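PDB 5C9D: ApRick protease from Rickettsia conorii, which probably cleaves peptide bonds as a retropepsin-like aspartic endopeptidase, this chain being the soluble protease part of a longer, probably membrane-bound protein. Local coordinates for residues K28-T33 with I98-M103; G34-A39 with R59-A64; L55-T60 with E67-P72. All coordinates share one frame; numbering follows the deposited sequence.

Contact 1 lies deepest, its centre about 4 Å from the centre of the chain, and joins two parallel strands by backbone bonds and apolar side chains. Contact 2 is small and polar: an acidic loop residue and a serine face an arginine and a tyrosine from the hairpin strand 59-63. Contact 3, largely on the surface, pairs that same strand with strand 66-79 and adds a methyl-on-ring contact beside it. Contacts 2 and 3 share Arg59 and Thr60, whereas contacts 1 and 2 meet where Leu100 and Met103 probably hydrogen-bond through their backbone N to Ala39 O and Ala35 O. Both later contacts are nested in the chain loop that contact 1 closes.

Contact 1 (K28-T33 with I98-M103); sequences KFMVDT and ISLLGM
Phe29 lies against strand 99-101 through CB and one side of its ring, CG, CD1 and CE1. Its CB rests 3.7 Å from Leu101 CB, which CG also faces, and the two side chains cross at about a right angle. With CG anti to its own carbonyl carbon (chi1 -85°), the ring swings back along the partner strand: CD1 comes 3.5 Å from Ser99 CB, and CE1 is 3.6 Å from Leu100 O. Leu100 N lies in the ring plane, at its edge. The ring also packs on Ile38 and Leu40 of strand 38-41. On the other face of the sheet, Met30 and Leu100 run side by side in the same direction; Met30 bends at its thioether so that CE reaches Leu100 CD2 at 3.6 Å.

Residues 99-101 lie between strands 25-31 and 38-41, since Leu100 also bonds to the backbone of Ala39. A central strand wedged in this way, with the sequence hydrophobic-hydrophobic-Gly at Leu100-Leu101-Gly102, matches the psi motif of aspartic proteases, in which such a strand pairs with the segment leading into the Asp-Thr-Gly loop that Asp32-Thr33 begins. The parallel pairing is made by Met30 N to Ser99 O (2.7 Å), Leu101 N to Met30 O (2.9 Å) and Asp32 N to Leu101 O (3.1 Å), the last nearly straight at 173°. Past these, Gly102 CA makes a CA-H...O contact with Asp32 O at 3.5 Å, and Gly102 becomes the N-cap of helix 103-106. The Asp32 carboxylate turns back into its own loop, where OD2 accepts a weak hydrogen bond from Ala35 N.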
loop_
_atom_site.group_PDB
_atom_site.type_symbol
_atom_site.label_atom_id
_atom_site.label_comp_id
_atom_site.label_asym_id
_atom_site.label_seq_id
_atom_site.Cartn_x
_atom_site.Cartn_y
_atom_site.Cartn_z
ATOM N N LYS B 28 6.478 5.488 6.817
ATOM C CA LYS B 28 5.555 6.212 7.681
ATOM C C LYS B 28 5.663 7.718 7.376
ATOM O O LYS B 28 6.732 8.326 7.469
ATOM C CB LYS B 28 5.854 5.890 9.148
ATOM C CG LYS B 28 6.057 4.390 9.392
ATOM C CD LYS B 28 5.485 3.929 10.726
ATOM C CE LYS B 28 5.391 2.411 10.814
ATOM N NZ LYS B 28 4.690 1.972 12.058
ATOM N N PHE B 29 4.535 8.301 6.995
ATOM C CA PHE B 29 4.506 9.611 6.392
ATOM C C PHE B 29 3.687 10.580 7.225
ATOM O O PHE B 29 2.530 10.288 7.568
ATOM C CB PHE B 29 3.825 9.501 5.043
ATOM C CG PHE B 29 4.730 9.090 3.926
ATOM C CD1 PHE B 29 5.815 9.894 3.556
ATOM C CD2 PHE B 29 4.467 7.936 3.197
ATOM C CE1 PHE B 29 6.634 9.537 2.490
ATOM C CE2 PHE B 29 5.283 7.577 2.131
ATOM C CZ PHE B 29 6.363 8.377 1.770
ATOM N N MET B 30 4.261 11.741 7.539
ATOM C CA MET B 30 3.459 12.804 8.125
ATOM C C MET B 30 2.681 13.426 6.992
ATOM O O MET B 30 3.251 13.735 5.948
ATOM C CB MET B 30 4.303 13.855 8.828
ATOM C CG MET B 30 3.451 14.744 9.720
ATOM S SD MET B 30 4.221 16.300 10.149
ATOM C CE MET B 30 3.930 17.162 8.614
ATOM N N VAL B 31 1.374 13.572 7.184
ATOM C CA VAL B 31 0.516 14.088 6.133
ATOM C C VAL B 31 0.610 15.600 6.217
ATOM O O VAL B 31 0.239 16.195 7.240
ATOM C CB VAL B 31 -0.950 13.639 6.281
ATOM C CG1 VAL B 31 -1.673 13.821 4.956
ATOM C CG2 VAL B 31 -1.035 12.184 6.706
ATOM N N ASP B 32 1.124 16.212 5.149
ATOM C CA ASP B 32 1.406 17.649 5.137
ATOM C C ASP B 32 0.899 18.334 3.858
ATOM O O ASP B 32 1.438 18.152 2.768
ATOM C CB ASP B 32 2.910 17.895 5.340
ATOM C CG ASP B 32 3.222 19.273 5.933
ATOM O OD1 ASP B 32 2.418 19.813 6.729
ATOM O OD2 ASP B 32 4.300 19.816 5.614
ATOM N N THR B 33 -0.157 19.118 4.021
ATOM C CA THR B 33 -0.698 19.941 2.952
ATOM C C THR B 33 0.275 21.053 2.549
ATOM O O THR B 33 0.312 21.476 1.393
ATOM C CB THR B 33 -2.055 20.543 3.376
ATOM O OG1 THR B 33 -2.092 20.716 4.801
ATOM C CG2 THR B 33 -3.169 19.607 2.991
ATOM N N ILE B 98 11.052 13.298 9.846
ATOM C CA ILE B 98 10.129 12.248 9.335
ATOM C C ILE B 98 9.624 12.617 7.918
ATOM O O ILE B 98 9.564 13.796 7.566
ATOM C CB ILE B 98 8.963 11.898 10.345
ATOM C CG1 ILE B 98 8.234 10.617 9.914
ATOM C CG2 ILE B 98 7.966 13.040 10.518
ATOM C CD1 ILE B 98 7.506 9.892 11.033
ATOM N N SER B 99 9.302 11.607 7.104
ATOM C CA SER B 99 8.942 11.817 5.696
ATOM C C SER B 99 7.566 12.472 5.499
ATOM O O SER B 99 6.660 12.344 6.347
ATOM C CB SER B 99 9.022 10.505 4.910
ATOM O OG SER B 99 10.375 10.141 4.673
ATOM N N LEU B 100 7.416 13.162 4.367
ATOM C CA LEU B 100 6.206 13.925 4.104
ATOM C C LEU B 100 5.406 13.384 2.953
ATOM O O LEU B 100 5.940 13.048 1.887
ATOM C CB LEU B 100 6.518 15.392 3.824
ATOM C CG LEU B 100 7.266 16.099 4.946
ATOM C CD1 LEU B 100 7.675 17.489 4.484
ATOM C CD2 LEU B 100 6.431 16.152 6.217
ATOM N N LEU B 101 4.105 13.333 3.191
ATOM C CA LEU B 101 3.162 12.943 2.198
ATOM C C LEU B 101 2.479 14.210 1.782
ATOM O O LEU B 101 1.612 14.712 2.474
ATOM C CB LEU B 101 2.188 11.968 2.791
ATOM C CG LEU B 101 1.377 11.222 1.760
ATOM C CD1 LEU B 101 0.789 9.992 2.441
ATOM C CD2 LEU B 101 0.320 12.140 1.146
ATOM N N GLY B 102 2.910 14.747 0.652
ATOM C CA GLY B 102 2.444 16.031 0.217
ATOM C C GLY B 102 1.646 16.001 -1.059
ATOM O O GLY B 102 1.308 14.940 -1.588
ATOM N N MET B 103 1.398 17.208 -1.561
ATOM C CA MET B 103 0.472 17.459 -2.666
ATOM C C MET B 103 0.723 16.684 -3.951
ATOM O O MET B 103 -0.220 16.426 -4.698
ATOM C CB MET B 103 0.471 18.948 -2.993
ATOM C CG MET B 103 -0.239 19.779 -1.950
ATOM S SD MET B 103 -1.920 19.215 -1.654
ATOM C CE MET B 103 -2.531 18.898 -3.320
#

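Contact 2 (G34-A39 with R59-A64); sequences GASDIA and RTYLTA
Asp37 and Arg59 approach from opposite directions and meet in a long, weak salt bridge, 3.5 Å from Asp37 OD2 to Arg59 NH1. The carboxylate oxygen comes to the edge of the guanidinium group, near its plane, although the two flat groups are turned 34° against each other. Arg59 gets there by a bend at chi3 (56°), which turns the guanidinium off the line of an otherwise extended chain.

Tyr61 OH, from the same strand, also lies in the guanidinium plane, 2.7 Å from Arg59 NH2. Asp37 is the buried side of the contact, and its OD1 receives a hydrogen bond from Ser36 OG (3.2 Å), which arrives from well above the carboxylate plane.

The Ser36 side is looser. This serine is exposed, and its OG stands 3.6 Å from Tyr61 OH. Only about 108 Å² is buried in all, and both segments also touch crystal neighbours, so the exact pose may owe something to the lattice.

Gly34 completes the Asp-Thr-Gly signature, the loop 35-37 follows it, and strand 59-63 belongs to the hairpin expected to act as the flap. His90 of strand 83-92 packs against Asp37, Arg59 and the Tyr61 ring, while Ser104 of helix 103-106 lies against Asp37.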
loop_
_atom_site.group_PDB
_atom_site.type_symbol
_atom_site.label_atom_id
_atom_site.label_comp_id
_atom_site.label_asym_id
_atom_site.label_seq_id
_atom_site.Cartn_x
_atom_site.Cartn_y
_atom_site.Cartn_z
ATOM N N GLY B 34 1.069 21.522 3.503
ATOM C CA GLY B 34 2.091 22.512 3.204
ATOM C C GLY B 34 3.094 21.960 2.219
ATOM O O GLY B 34 3.434 22.617 1.234
ATOM N N ALA B 35 3.551 20.736 2.477
ATOM C CA ALA B 35 4.571 20.100 1.647
ATOM C C ALA B 35 4.086 19.972 0.215
ATOM O O ALA B 35 2.913 19.686 -0.030
ATOM C CB ALA B 35 4.944 18.737 2.207
ATOM N N SER B 36 5.014 20.172 -0.714
ATOM C CA SER B 36 4.723 20.298 -2.145
ATOM C C SER B 36 4.614 18.939 -2.834
ATOM O O SER B 36 3.929 18.758 -3.847
ATOM C CB SER B 36 5.836 21.132 -2.795
ATOM O OG SER B 36 7.100 20.878 -2.175
ATOM N N ASP B 37 5.314 17.978 -2.265
ATOM C CA ASP B 37 5.427 16.665 -2.852
ATOM C C ASP B 37 5.836 15.714 -1.717
ATOM O O ASP B 37 5.611 16.036 -0.544
ATOM C CB ASP B 37 6.439 16.726 -4.000
ATOM C CG ASP B 37 7.816 17.249 -3.558
ATOM O OD1 ASP B 37 7.938 17.776 -2.417
ATOM O OD2 ASP B 37 8.780 17.128 -4.359
ATOM N N ILE B 38 6.452 14.579 -2.040
ATOM C CA ILE B 38 6.768 13.559 -1.037
ATOM C C ILE B 38 8.221 13.641 -0.582
ATOM O O ILE B 38 9.139 13.162 -1.256
ATOM C CB ILE B 38 6.395 12.172 -1.591
ATOM C CG1 ILE B 38 4.860 12.083 -1.652
ATOM C CG2 ILE B 38 6.983 11.057 -0.732
ATOM C CD1 ILE B 38 4.336 10.868 -2.363
ATOM N N ALA B 39 8.426 14.251 0.574
ATOM C CA ALA B 39 9.784 14.546 1.026
ATOM C C ALA B 39 10.364 13.362 1.783
ATOM O O ALA B 39 9.971 13.082 2.921
ATOM C CB ALA B 39 9.781 15.777 1.899
ATOM N N ARG B 59 18.196 20.891 -5.672
ATOM C CA ARG B 59 17.274 21.799 -4.975
ATOM C C ARG B 59 17.823 22.172 -3.612
ATOM O O ARG B 59 18.653 21.452 -3.090
ATOM C CB ARG B 59 15.887 21.132 -4.811
ATOM C CG ARG B 59 14.955 21.405 -5.993
ATOM C CD ARG B 59 13.618 20.728 -5.837
ATOM N NE ARG B 59 12.975 21.118 -4.588
ATOM C CZ ARG B 59 11.982 20.454 -4.007
ATOM N NH1 ARG B 59 11.487 19.344 -4.553
ATOM N NH2 ARG B 59 11.487 20.910 -2.869
ATOM N N THR B 60 17.338 23.285 -3.046
ATOM C CA THR B 60 17.781 23.804 -1.724
ATOM C C THR B 60 16.639 24.474 -0.946
ATOM O O THR B 60 16.237 25.605 -1.257
ATOM C CB THR B 60 18.941 24.818 -1.881
ATOM O OG1 THR B 60 20.086 24.114 -2.336
ATOM C CG2 THR B 60 19.283 25.515 -0.585
ATOM N N TYR B 61 16.131 23.749 0.055
ATOM C CA TYR B 61 15.338 24.337 1.111
ATOM C C TYR B 61 16.277 25.123 1.994
ATOM O O TYR B 61 17.249 24.548 2.498
ATOM C CB TYR B 61 14.702 23.252 1.964
ATOM C CG TYR B 61 13.546 22.565 1.320
ATOM C CD1 TYR B 61 13.743 21.516 0.422
ATOM C CD2 TYR B 61 12.238 22.962 1.612
ATOM C CE1 TYR B 61 12.661 20.876 -0.164
ATOM C CE2 TYR B 61 11.148 22.333 1.027
ATOM C CZ TYR B 61 11.357 21.289 0.142
ATOM O OH TYR B 61 10.253 20.676 -0.428
ATOM N N LEU B 62 16.004 26.419 2.184
ATOM C CA LEU B 62 16.775 27.256 3.128
ATOM C C LEU B 62 15.920 27.502 4.360
ATOM O O LEU B 62 14.850 28.067 4.236
ATOM C CB LEU B 62 17.180 28.608 2.489
ATOM C CG LEU B 62 18.005 28.528 1.213
ATOM C CD1 LEU B 62 18.168 29.912 0.646
ATOM C CD2 LEU B 62 19.340 27.922 1.524
ATOM N N THR B 63 16.384 27.088 5.538
ATOM C CA THR B 63 15.635 27.316 6.778
ATOM C C THR B 63 16.408 28.246 7.740
ATOM O O THR B 63 17.456 28.789 7.371
ATOM C CB THR B 63 15.230 25.975 7.403
ATOM O OG1 THR B 63 14.596 25.189 6.393
ATOM C CG2 THR B 63 14.233 26.135 8.578
ATOM N N ALA B 64 15.850 28.486 8.932
ATOM C CA ALA B 64 16.378 29.474 9.885
ATOM C C ALA B 64 17.782 29.089 10.288
ATOM O O ALA B 64 18.711 29.922 10.370
ATOM C CB ALA B 64 15.472 29.551 11.114
#

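Contact 3 (L55-T60 with E67-P72); sequences LKYTRT and ENKAAP
The methyl group of Ala71 sits over one face of the Tyr57 ring, 3.8 Å from its centroid and 24° off the ring normal, a CH-pi contact displaced toward the CD2 rim. Leu55 CB touches the same methyl, Ala71 CB, at 3.7 Å, coming from the same side as the ring. The aliphatic part of Lys69 runs past Tyr57 at a slant, its CD 3.8 Å from Tyr57 CB. Tyr57 points its CG away from its carbonyl carbon (chi1 -68°), and its hydroxyl is bonded to Leu52 O. Tyr57 is also the centre of an inverse gamma turn, closed by a weak bond from Thr58 N to Lys56 O, which leads the chain into the strand. Thr58 and Pro72 cross obliquely, with Thr58 OG1 3.3 Å from Pro72 CG.

From there, backbone pairing takes over. Arg59 and Ala70 form an antiparallel hydrogen-bonded pair: Arg59 N donates to Ala70 O (3.2 Å), and Ala70 N to Arg59 O (2.9 Å). Thr60 and Lys69 follow as the non-hydrogen-bonded pair. This is the base of a beta hairpin, strands 59-63 and 66-79, placed like the flap that folds over the active site in retropepsins.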
loop_
_atom_site.group_PDB
_atom_site.type_symbol
_atom_site.label_atom_id
_atom_site.label_comp_id
_atom_site.label_asym_id
_atom_site.label_seq_id
_atom_site.Cartn_x
_atom_site.Cartn_y
_atom_site.Cartn_z
ATOM N N LEU B 55 22.708 10.515 -5.559
ATOM C CA LEU B 55 21.588 11.386 -5.848
ATOM C C LEU B 55 22.084 12.751 -6.300
ATOM O O LEU B 55 23.078 13.250 -5.783
ATOM C CB LEU B 55 20.715 11.549 -4.598
ATOM C CG LEU B 55 20.004 10.262 -4.159
ATOM C CD1 LEU B 55 19.354 10.467 -2.800
ATOM C CD2 LEU B 55 18.977 9.786 -5.197
ATOM N N LYS B 56 21.378 13.331 -7.269
ATOM C CA LYS B 56 21.645 14.681 -7.779
ATOM C C LYS B 56 20.908 15.732 -6.928
ATOM O O LYS B 56 19.698 15.928 -7.059
ATOM C CB LYS B 56 21.216 14.778 -9.257
ATOM C CG LYS B 56 22.357 14.870 -10.268
ATOM C CD LYS B 56 22.721 16.320 -10.606
ATOM C CE LYS B 56 23.726 16.925 -9.631
ATOM N NZ LYS B 56 24.000 18.356 -9.950
ATOM N N TYR B 57 21.642 16.386 -6.041
ATOM C CA TYR B 57 21.048 17.317 -5.083
ATOM C C TYR B 57 20.906 18.718 -5.720
ATOM O O TYR B 57 21.647 19.633 -5.372
ATOM C CB TYR B 57 21.885 17.327 -3.782
ATOM C CG TYR B 57 21.787 16.003 -3.042
ATOM C CD1 TYR B 57 22.667 14.949 -3.309
ATOM C CD2 TYR B 57 20.778 15.786 -2.111
ATOM C CE1 TYR B 57 22.546 13.724 -2.650
ATOM C CE2 TYR B 57 20.658 14.578 -1.436
ATOM C CZ TYR B 57 21.529 13.555 -1.707
ATOM O OH TYR B 57 21.346 12.369 -1.018
ATOM N N THR B 58 19.931 18.853 -6.634
ATOM C CA THR B 58 19.694 20.053 -7.468
ATOM C C THR B 58 18.806 21.188 -6.821
ATOM O O THR B 58 18.700 22.311 -7.361
ATOM C CB THR B 58 19.078 19.643 -8.848
ATOM O OG1 THR B 58 17.715 19.209 -8.704
ATOM C CG2 THR B 58 19.848 18.502 -9.473
ATOM N N ARG B 59 18.196 20.891 -5.672
ATOM C CA ARG B 59 17.274 21.799 -4.975
ATOM C C ARG B 59 17.823 22.172 -3.612
ATOM O O ARG B 59 18.653 21.452 -3.090
ATOM C CB ARG B 59 15.887 21.132 -4.811
ATOM C CG ARG B 59 14.955 21.405 -5.993
ATOM C CD ARG B 59 13.618 20.728 -5.837
ATOM N NE ARG B 59 12.975 21.118 -4.588
ATOM C CZ ARG B 59 11.982 20.454 -4.007
ATOM N NH1 ARG B 59 11.487 19.344 -4.553
ATOM N NH2 ARG B 59 11.487 20.910 -2.869
ATOM N N THR B 60 17.338 23.285 -3.046
ATOM C CA THR B 60 17.781 23.804 -1.724
ATOM C C THR B 60 16.639 24.474 -0.946
ATOM O O THR B 60 16.237 25.605 -1.257
ATOM C CB THR B 60 18.941 24.818 -1.881
ATOM O OG1 THR B 60 20.086 24.114 -2.336
ATOM C CG2 THR B 60 19.283 25.515 -0.585
ATOM N N GLU B 67 21.106 25.828 5.185
ATOM C CA GLU B 67 20.752 25.242 3.887
ATOM C C GLU B 67 20.463 23.771 4.086
ATOM O O GLU B 67 20.960 23.172 5.025
ATOM C CB GLU B 67 21.943 25.369 2.928
ATOM C CG GLU B 67 21.595 25.389 1.449
ATOM C CD GLU B 67 22.702 24.824 0.569
ATOM O OE1 GLU B 67 23.089 25.481 -0.426
ATOM O OE2 GLU B 67 23.189 23.710 0.867
ATOM N N ASN B 68 19.681 23.178 3.196
ATOM C CA ASN B 68 19.299 21.771 3.306
ATOM C C ASN B 68 19.177 21.251 1.892
ATOM O O ASN B 68 18.128 21.360 1.273
ATOM C CB ASN B 68 17.943 21.634 4.013
ATOM C CG ASN B 68 17.925 22.256 5.406
ATOM O OD1 ASN B 68 18.223 21.595 6.395
ATOM N ND2 ASN B 68 17.548 23.535 5.488
ATOM N N LYS B 69 20.244 20.743 1.315
ATOM C CA LYS B 69 20.118 20.436 -0.100
ATOM C C LYS B 69 19.095 19.315 -0.212
ATOM O O LYS B 69 18.777 18.643 0.787
ATOM C CB LYS B 69 21.463 20.137 -0.768
ATOM C CG LYS B 69 22.413 19.233 0.009
ATOM C CD LYS B 69 23.661 18.957 -0.814
ATOM C CE LYS B 69 24.663 18.080 -0.083
ATOM N NZ LYS B 69 25.804 17.734 -0.986
ATOM N N ALA B 70 18.526 19.138 -1.395
ATOM C CA ALA B 70 17.545 18.054 -1.590
ATOM C C ALA B 70 17.571 17.519 -3.018
ATOM O O ALA B 70 17.904 18.260 -3.956
ATOM C CB ALA B 70 16.160 18.552 -1.239
ATOM N N ALA B 71 17.206 16.240 -3.179
ATOM C CA ALA B 71 17.380 15.514 -4.446
ATOM C C ALA B 71 16.062 14.980 -5.008
ATOM O O ALA B 71 15.442 14.104 -4.390
ATOM C CB ALA B 71 18.341 14.364 -4.251
ATOM N N PRO B 72 15.650 15.483 -6.191
ATOM C CA PRO B 72 14.467 15.056 -6.967
ATOM C C PRO B 72 14.479 13.608 -7.457
ATOM O O PRO B 72 15.427 13.171 -8.109
ATOM C CB PRO B 72 14.480 15.980 -8.196
ATOM C CG PRO B 72 15.266 17.159 -7.783
ATOM C CD PRO B 72 16.274 16.683 -6.776
#